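Local coordinates for protein transport protein SEC16 (PDB 3MZK) that helps to initiate assembly of the COPII coat that forms transport vesicles at the endoplasmic reticulum and selects their cargo, here represented by its central domain, at residues Asn60-Phe66 against Phe330-Leu334; Val226-Ser231 against Val276-Phe280. All coordinates share one frame; numbering follows the deposited sequence.

Interaction 1: Asn60-Phe66 against Phe330-Leu334; sequences NDMLKSF and FESIL
Leu-63 and Phe-330 meet at about a right angle, the leucine's CD1 methyl standing over the middle of the phenylalanine ring. CD1 of Leu-63 lies 3.5 Å from the centroid of the Phe-330 ring and 8° off its normal, a CH-pi contact. Asn-60 reaches the same ring at its edge, near the ring plane, with its amide turned 80° against the aromatic plane and its ND2 3.3 Å from CD2 of Phe-330. Phe-330 keeps CG anti to its carbonyl carbon (chi1 -63°), which turns the ring toward the start of its helix, one face to Leu-63 and an edge to Asn-60. A second CH-pi contact lies at the other end: CD2 of Leu-334 sits 3.5 Å from the Phe-66 ring centroid, and the two side chains run in opposite senses past one another. No hydrogen bond joins the segments. The short helix 61-65, which follows the small N-terminal antiparallel sheet, runs nearly parallel to the start of helix 330-344, with segment axes 10.8 Å apart, a spacing bridged by long side chains. Met-62 lies to one side, its CG 3.5 Å from CD1 of Leu-334. Its chain bends at its last torsion and brings CE to 3.5 Å from OE2 of Glu-331. Outside the two segments, Trp-83 meets Phe-66 edge-to-face and Leu-365 of helix 356-368 touches Phe-330. The Phe-330 ring also makes a cation-pi contact with a basic side chain of the partner protein's chain. With an alanine at Phe-330, the Leu-63 methyl and the Asn-60 amide would probably lose their aromatic partner, and that cation the ring it meets.

Interaction 2: Val226-Ser231 against Val276-Phe280; sequences VFVGNS and VVLEF
The turn after helix 214-226 comes close to helix 275-290, with CA of Gly-229 5.3 Å from CA of Val-276 and CA of Ser-231 5.0 Å from CA of Phe-280. CA of Gly-229 lies 4.0 Å from CG1 of Val-276, while CB of Ser-231 approaches Phe-280 at the edge of its ring, near the ring plane. Val-226 slants across Phe-280, its CG2 3.6 Å from CD1 of the ring. Phe-227 runs alongside Val-277, CE1 of the one against CG2 of the other. The turn is a Schellman motif that ends helix 214-226, with Gly-229 at C-prime; at its positive phi (107°) a CB would be jammed against the carbonyl O of Val-228. It hands the chain over to helix 231-240 within the helical Sec23-binding domain, which is related to the ACE1 (ancestral coatomer element) fold. A water ties the two segments where no direct hydrogen bond does. It donates to O of Val-276 at 2.6 Å, is hydrogen-bonded to OG of Ser-231 at 2.6 Å, and makes a weak bond to O of Val-226. The chi1 of Ser-231 (51°) sets OG between its own N and carbonyl carbon, on the side facing the water and CB of Glu-279. Val-259 of helix 252-261 packs on Val-226, Val-277 and Phe-280 alike. Lys-191 also hydrogen-bonds through NZ to O of Gly-229, and Phe-227 packs on Leu-188 of the second subunit.

Overall arrangement
From the N terminus the chain passes through the three-stranded antiparallel sheet to helix 61-65, the first half of interaction 1. It then runs on through a long series of helices to 226-231, the turn in which interaction 2 begins. Helices 231-240, 242-250 and 252-261 follow before helix 275-290 closes this short loop, 45 residues apart. Helix 330-344 closes the much longer one, 264 residues apart, and interaction 2 is therefore nested within interaction 1. Their centres are 36 Å apart, on opposite sides of the chain's centre. Interaction 1 joins helix 61-65, after the sheet, to helix 330-344; interaction 2 ties the end of helix 214-226 to helix 275-290.

Interaction 1: Asn60-Phe66 against Phe330-Leu334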
ATOM      1  N   ASN B  60       2.132  33.595  39.734  1.00105.25           N
ATOM      2  CA  ASN B  60       2.399  33.747  38.306  1.00101.12           C
ATOM      3  C   ASN B  60       1.218  34.353  37.566  1.00101.61           C
ATOM      4  O   ASN B  60       0.091  33.875  37.693  1.00101.37           O
ATOM      5  CB  ASN B  60       2.748  32.396  37.677  1.00 93.81           C
ATOM      6  CG  ASN B  60       4.131  31.915  38.059  1.00 84.70           C
ATOM      7  OD1 ASN B  60       4.677  32.316  39.086  1.00 80.79           O
ATOM      8  ND2 ASN B  60       4.710  31.056  37.229  1.00 76.65           N
ATOM      9  N   ASP B  61       1.469  35.405  36.793  1.00111.79           N
ATOM     10  CA  ASP B  61       0.423  35.966  35.950  1.00122.62           C
ATOM     11  C   ASP B  61       0.020  34.920  34.914  1.00121.15           C
ATOM     12  O   ASP B  61      -1.071  34.975  34.348  1.00125.88           O
ATOM     13  CB  ASP B  61       0.893  37.257  35.274  1.00123.85           C
ATOM     14  N   MET B  62       0.908  33.954  34.691  1.00113.12           N
ATOM     15  CA  MET B  62       0.686  32.892  33.714  1.00 96.92           C
ATOM     16  C   MET B  62      -0.611  32.132  33.981  1.00 84.92           C
ATOM     17  O   MET B  62      -1.536  32.173  33.176  1.00 90.98           O
ATOM     18  CB  MET B  62       1.872  31.923  33.700  1.00 93.43           C
ATOM     19  CG  MET B  62       1.990  31.094  32.425  1.00 87.08           C
ATOM     20  SD  MET B  62       3.232  29.784  32.532  1.00 89.52           S
ATOM     21  CE  MET B  62       4.673  30.723  33.031  1.00170.43           C
ATOM     22  N   LEU B  63      -0.672  31.439  35.113  1.00 73.09           N
ATOM     23  CA  LEU B  63      -1.873  30.694  35.488  1.00 73.63           C
ATOM     24  C   LEU B  63      -3.117  31.573  35.601  1.00 72.71           C
ATOM     25  O   LEU B  63      -4.227  31.112  35.343  1.00 74.91           O
ATOM     26  CB  LEU B  63      -1.664  29.952  36.808  1.00 67.74           C
ATOM     27  CG  LEU B  63      -0.662  28.802  36.800  1.00 78.06           C
ATOM     28  CD1 LEU B  63      -0.429  28.303  38.212  1.00 79.88           C
ATOM     29  CD2 LEU B  63      -1.140  27.672  35.900  1.00 79.26           C
ATOM     30  N   LYS B  64      -2.930  32.831  35.995  1.00 68.38           N
ATOM     31  CA  LYS B  64      -4.054  33.743  36.212  1.00 63.98           C
ATOM     32  C   LYS B  64      -4.682  34.218  34.909  1.00 71.69           C
ATOM     33  O   LYS B  64      -5.889  34.436  34.837  1.00 83.23           O
ATOM     34  CB  LYS B  64      -3.626  34.953  37.050  1.00 51.72           C
ATOM     35  N   SER B  65      -3.858  34.370  33.878  1.00 71.56           N
ATOM     36  CA  SER B  65      -4.314  34.937  32.614  1.00 78.10           C
ATOM     37  C   SER B  65      -4.839  33.879  31.642  1.00 95.48           C
ATOM     38  O   SER B  65      -5.633  34.186  30.753  1.00107.00           O
ATOM     39  CB  SER B  65      -3.185  35.734  31.957  1.00 78.71           C
ATOM     40  OG  SER B  65      -2.043  34.922  31.741  1.00 73.24           O
ATOM     41  N   PHE B  66      -4.388  32.638  31.814  1.00 87.68           N
ATOM     42  CA  PHE B  66      -4.792  31.532  30.947  1.00 77.86           C
ATOM     43  C   PHE B  66      -6.310  31.479  30.808  1.00 76.71           C
ATOM     44  O   PHE B  66      -7.030  31.506  31.807  1.00 82.13           O
ATOM     45  CB  PHE B  66      -4.257  30.209  31.501  1.00 77.59           C
ATOM     46  CG  PHE B  66      -4.428  29.040  30.573  1.00 70.25           C
ATOM     47  CD1 PHE B  66      -3.769  29.002  29.356  1.00 72.04           C
ATOM     48  CD2 PHE B  66      -5.226  27.963  30.928  1.00 67.74           C
ATOM     49  CE1 PHE B  66      -3.917  27.917  28.499  1.00 60.36           C
ATOM     50  CE2 PHE B  66      -5.374  26.879  30.078  1.00 66.61           C
ATOM     51  CZ  PHE B  66      -4.720  26.858  28.861  1.00 53.23           C
ATOM     52  N   PHE B 330       4.234  24.499  35.921  1.00 49.13           N
ATOM     53  CA  PHE B 330       3.125  25.254  35.344  1.00 46.18           C
ATOM     54  C   PHE B 330       3.116  25.138  33.816  1.00 55.71           C
ATOM     55  O   PHE B 330       2.053  24.968  33.209  1.00 54.55           O
ATOM     56  CB  PHE B 330       3.167  26.719  35.776  1.00 43.61           C
ATOM     57  CG  PHE B 330       3.009  26.922  37.248  1.00 46.71           C
ATOM     58  CD1 PHE B 330       2.667  25.865  38.075  1.00 67.15           C
ATOM     59  CD2 PHE B 330       3.198  28.175  37.813  1.00 57.26           C
ATOM     60  CE1 PHE B 330       2.522  26.053  39.445  1.00 58.35           C
ATOM     61  CE2 PHE B 330       3.053  28.371  39.183  1.00 55.32           C
ATOM     62  CZ  PHE B 330       2.715  27.305  39.995  1.00 53.23           C
ATOM     63  N   GLU B 331       4.296  25.224  33.203  1.00 45.43           N
ATOM     64  CA  GLU B 331       4.415  25.046  31.756  1.00 45.25           C
ATOM     65  C   GLU B 331       3.751  23.745  31.325  1.00 46.63           C
ATOM     66  O   GLU B 331       2.951  23.723  30.384  1.00 42.79           O
ATOM     67  CB  GLU B 331       5.881  25.057  31.309  1.00 41.38           C
ATOM     68  CG  GLU B 331       6.606  26.375  31.533  1.00 62.28           C
ATOM     69  CD  GLU B 331       6.798  26.698  33.005  1.00 84.43           C
ATOM     70  OE1 GLU B 331       7.035  25.756  33.796  1.00 59.72           O
ATOM     71  OE2 GLU B 331       6.706  27.894  33.368  1.00106.34           O
ATOM     72  N   SER B 332       4.082  22.665  32.026  1.00 34.17           N
ATOM     73  CA  SER B 332       3.518  21.350  31.733  1.00 41.69           C
ATOM     74  C   SER B 332       1.995  21.343  31.818  1.00 47.75           C
ATOM     75  O   SER B 332       1.324  20.766  30.967  1.00 51.10           O
ATOM     76  CB  SER B 332       4.092  20.294  32.675  1.00 47.42           C
ATOM     77  OG  SER B 332       3.561  19.014  32.383  1.00 55.28           O
ATOM     78  N   ILE B 333       1.448  21.981  32.847  1.00 39.02           N
ATOM     79  CA  ILE B 333      -0.000  22.040  32.993  1.00 45.94           C
ATOM     80  C   ILE B 333      -0.636  22.660  31.760  1.00 50.19           C
ATOM     81  O   ILE B 333      -1.574  22.108  31.185  1.00 49.33           O
ATOM     82  CB  ILE B 333      -0.412  22.865  34.220  1.00 46.24           C
ATOM     83  CG1 ILE B 333       0.108  22.214  35.496  1.00 49.94           C
ATOM     84  CG2 ILE B 333      -1.928  23.016  34.284  1.00 34.54           C
ATOM     85  CD1 ILE B 333      -0.212  23.012  36.741  1.00 58.95           C
ATOM     86  N   LEU B 334      -0.115  23.816  31.360  1.00 49.48           N
ATOM     87  CA  LEU B 334      -0.668  24.573  30.248  1.00 47.98           C
ATOM     88  C   LEU B 334      -0.364  23.909  28.902  1.00 54.25           C
ATOM     89  O   LEU B 334      -1.261  23.714  28.080  1.00 62.23           O
ATOM     90  CB  LEU B 334      -0.145  26.013  30.277  1.00 44.54           C
ATOM     91  CG  LEU B 334      -0.421  26.785  31.572  1.00 45.88           C
ATOM     92  CD1 LEU B 334       0.223  28.154  31.543  1.00 46.15           C
ATOM     93  CD2 LEU B 334      -1.913  26.913  31.832  1.00 48.74           C
TER

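Interaction 2: Val226-Ser231 against Val276-Phe280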
ATOM      1  N   VAL B 226      16.690   7.381   7.334  1.00 58.54           N
ATOM      2  CA  VAL B 226      15.318   7.726   7.681  1.00 59.75           C
ATOM      3  C   VAL B 226      14.371   7.525   6.503  1.00 68.57           C
ATOM      4  O   VAL B 226      13.303   6.930   6.651  1.00 78.26           O
ATOM      5  CB  VAL B 226      15.212   9.184   8.190  1.00 60.62           C
ATOM      6  CG1 VAL B 226      13.752   9.612   8.305  1.00 49.98           C
ATOM      7  CG2 VAL B 226      15.941   9.341   9.521  1.00 42.81           C
ATOM      8  N   PHE B 227      14.766   8.011   5.332  1.00 57.97           N
ATOM      9  CA  PHE B 227      13.892   7.954   4.170  1.00 51.29           C
ATOM     10  C   PHE B 227      13.982   6.615   3.445  1.00 63.41           C
ATOM     11  O   PHE B 227      13.656   6.506   2.268  1.00 74.37           O
ATOM     12  CB  PHE B 227      14.184   9.117   3.230  1.00 48.97           C
ATOM     13  CG  PHE B 227      13.851  10.458   3.812  1.00 44.18           C
ATOM     14  CD1 PHE B 227      12.554  10.945   3.764  1.00 43.37           C
ATOM     15  CD2 PHE B 227      14.831  11.230   4.409  1.00 45.79           C
ATOM     16  CE1 PHE B 227      12.242  12.180   4.297  1.00 50.31           C
ATOM     17  CE2 PHE B 227      14.526  12.470   4.946  1.00 50.69           C
ATOM     18  CZ  PHE B 227      13.228  12.943   4.891  1.00 50.56           C
ATOM     19  N   VAL B 228      14.422   5.594   4.165  1.00 68.24           N
ATOM     20  CA  VAL B 228      14.486   4.244   3.626  1.00 70.54           C
ATOM     21  C   VAL B 228      13.749   3.282   4.555  1.00 80.86           C
ATOM     22  O   VAL B 228      13.359   2.184   4.154  1.00 84.64           O
ATOM     23  CB  VAL B 228      15.948   3.800   3.420  1.00 70.41           C
ATOM     24  CG1 VAL B 228      16.073   2.291   3.464  1.00 75.20           C
ATOM     25  CG2 VAL B 228      16.477   4.351   2.104  1.00 68.97           C
ATOM     26  N   GLY B 229      13.545   3.717   5.796  1.00 82.69           N
ATOM     27  CA  GLY B 229      12.823   2.932   6.778  1.00 78.46           C
ATOM     28  C   GLY B 229      13.732   2.334   7.833  1.00 81.13           C
ATOM     29  O   GLY B 229      13.311   1.493   8.628  1.00 96.82           O
ATOM     30  N   ASN B 230      14.985   2.770   7.842  1.00 62.24           N
ATOM     31  CA  ASN B 230      15.965   2.247   8.781  1.00 69.71           C
ATOM     32  C   ASN B 230      16.255   3.198   9.931  1.00 71.82           C
ATOM     33  O   ASN B 230      17.332   3.149  10.524  1.00 60.31           O
ATOM     34  CB  ASN B 230      17.267   1.900   8.061  1.00 72.96           C
ATOM     35  CG  ASN B 230      17.170   0.622   7.264  1.00 87.99           C
ATOM     36  OD1 ASN B 230      16.543  -0.347   7.696  1.00 96.95           O
ATOM     37  ND2 ASN B 230      17.796   0.608   6.094  1.00 86.77           N
ATOM     38  N   SER B 231      15.300   4.066  10.246  1.00 73.76           N
ATOM     39  CA  SER B 231      15.467   4.976  11.372  1.00 74.13           C
ATOM     40  C   SER B 231      15.674   4.201  12.675  1.00 78.11           C
ATOM     41  O   SER B 231      16.485   4.591  13.512  1.00 80.53           O
ATOM     42  CB  SER B 231      14.288   5.945  11.483  1.00 72.64           C
ATOM     43  OG  SER B 231      13.056   5.253  11.469  1.00 88.22           O
ATOM     44  N   VAL B 276       7.802   6.767   7.670  1.00 66.75           N
ATOM     45  CA  VAL B 276       9.234   6.633   7.942  1.00 67.61           C
ATOM     46  C   VAL B 276       9.763   7.773   8.807  1.00 71.01           C
ATOM     47  O   VAL B 276      10.699   7.596   9.585  1.00 65.93           O
ATOM     48  CB  VAL B 276      10.064   6.584   6.643  1.00 56.49           C
ATOM     49  CG1 VAL B 276       9.771   5.311   5.882  1.00 50.03           C
ATOM     50  CG2 VAL B 276       9.778   7.808   5.798  1.00 52.95           C
ATOM     51  N   VAL B 277       9.168   8.949   8.648  1.00 70.23           N
ATOM     52  CA  VAL B 277       9.544  10.103   9.445  1.00 55.64           C
ATOM     53  C   VAL B 277       8.942   9.965  10.842  1.00 61.92           C
ATOM     54  O   VAL B 277       9.533  10.385  11.839  1.00 72.76           O
ATOM     55  CB  VAL B 277       9.089  11.420   8.780  1.00 51.20           C
ATOM     56  CG1 VAL B 277       9.490  12.623   9.624  1.00 52.72           C
ATOM     57  CG2 VAL B 277       9.692  11.540   7.399  1.00 60.30           C
ATOM     58  N   LEU B 278       7.767   9.355  10.909  1.00 54.79           N
ATOM     59  CA  LEU B 278       7.137   9.102  12.191  1.00 62.74           C
ATOM     60  C   LEU B 278       7.978   8.141  13.033  1.00 66.68           C
ATOM     61  O   LEU B 278       8.204   8.402  14.210  1.00 72.85           O
ATOM     62  CB  LEU B 278       5.709   8.579  12.015  1.00 70.78           C
ATOM     63  CG  LEU B 278       4.926   8.476  13.326  1.00 68.40           C
ATOM     64  CD1 LEU B 278       5.031   9.781  14.107  1.00 60.18           C
ATOM     65  CD2 LEU B 278       3.472   8.109  13.078  1.00 65.29           C
ATOM     66  N   GLU B 279       8.447   7.041  12.441  1.00 61.19           N
ATOM     67  CA  GLU B 279       9.326   6.121  13.162  1.00 49.90           C
ATOM     68  C   GLU B 279      10.527   6.868  13.725  1.00 61.53           C
ATOM     69  O   GLU B 279      10.879   6.714  14.893  1.00 67.97           O
ATOM     70  CB  GLU B 279       9.831   4.994  12.268  1.00 52.61           C
ATOM     71  CG  GLU B 279       8.764   4.147  11.601  1.00 94.68           C
ATOM     72  CD  GLU B 279       9.367   3.105  10.669  1.00117.61           C
ATOM     73  OE1 GLU B 279      10.396   2.504  11.047  1.00123.98           O
ATOM     74  OE2 GLU B 279       8.828   2.900   9.559  1.00120.69           O
ATOM     75  N   PHE B 280      11.158   7.677  12.880  1.00 60.00           N
ATOM     76  CA  PHE B 280      12.341   8.426  13.283  1.00 57.85           C
ATOM     77  C   PHE B 280      12.090   9.327  14.489  1.00 60.50           C
ATOM     78  O   PHE B 280      12.930   9.433  15.381  1.00 59.84           O
ATOM     79  CB  PHE B 280      12.874   9.266  12.123  1.00 52.04           C
ATOM     80  CG  PHE B 280      13.785  10.366  12.556  1.00 57.90           C
ATOM     81  CD1 PHE B 280      15.082  10.094  12.943  1.00 63.47           C
ATOM     82  CD2 PHE B 280      13.340  11.671  12.600  1.00 65.42           C
ATOM     83  CE1 PHE B 280      15.921  11.107  13.356  1.00 57.29           C
ATOM     84  CE2 PHE B 280      14.175  12.685  13.015  1.00 53.15           C
ATOM     85  CZ  PHE B 280      15.465  12.401  13.392  1.00 42.80           C
TER
HETATM   86  O   HOH W   1      11.832   5.302   9.130  1.00 66.40           O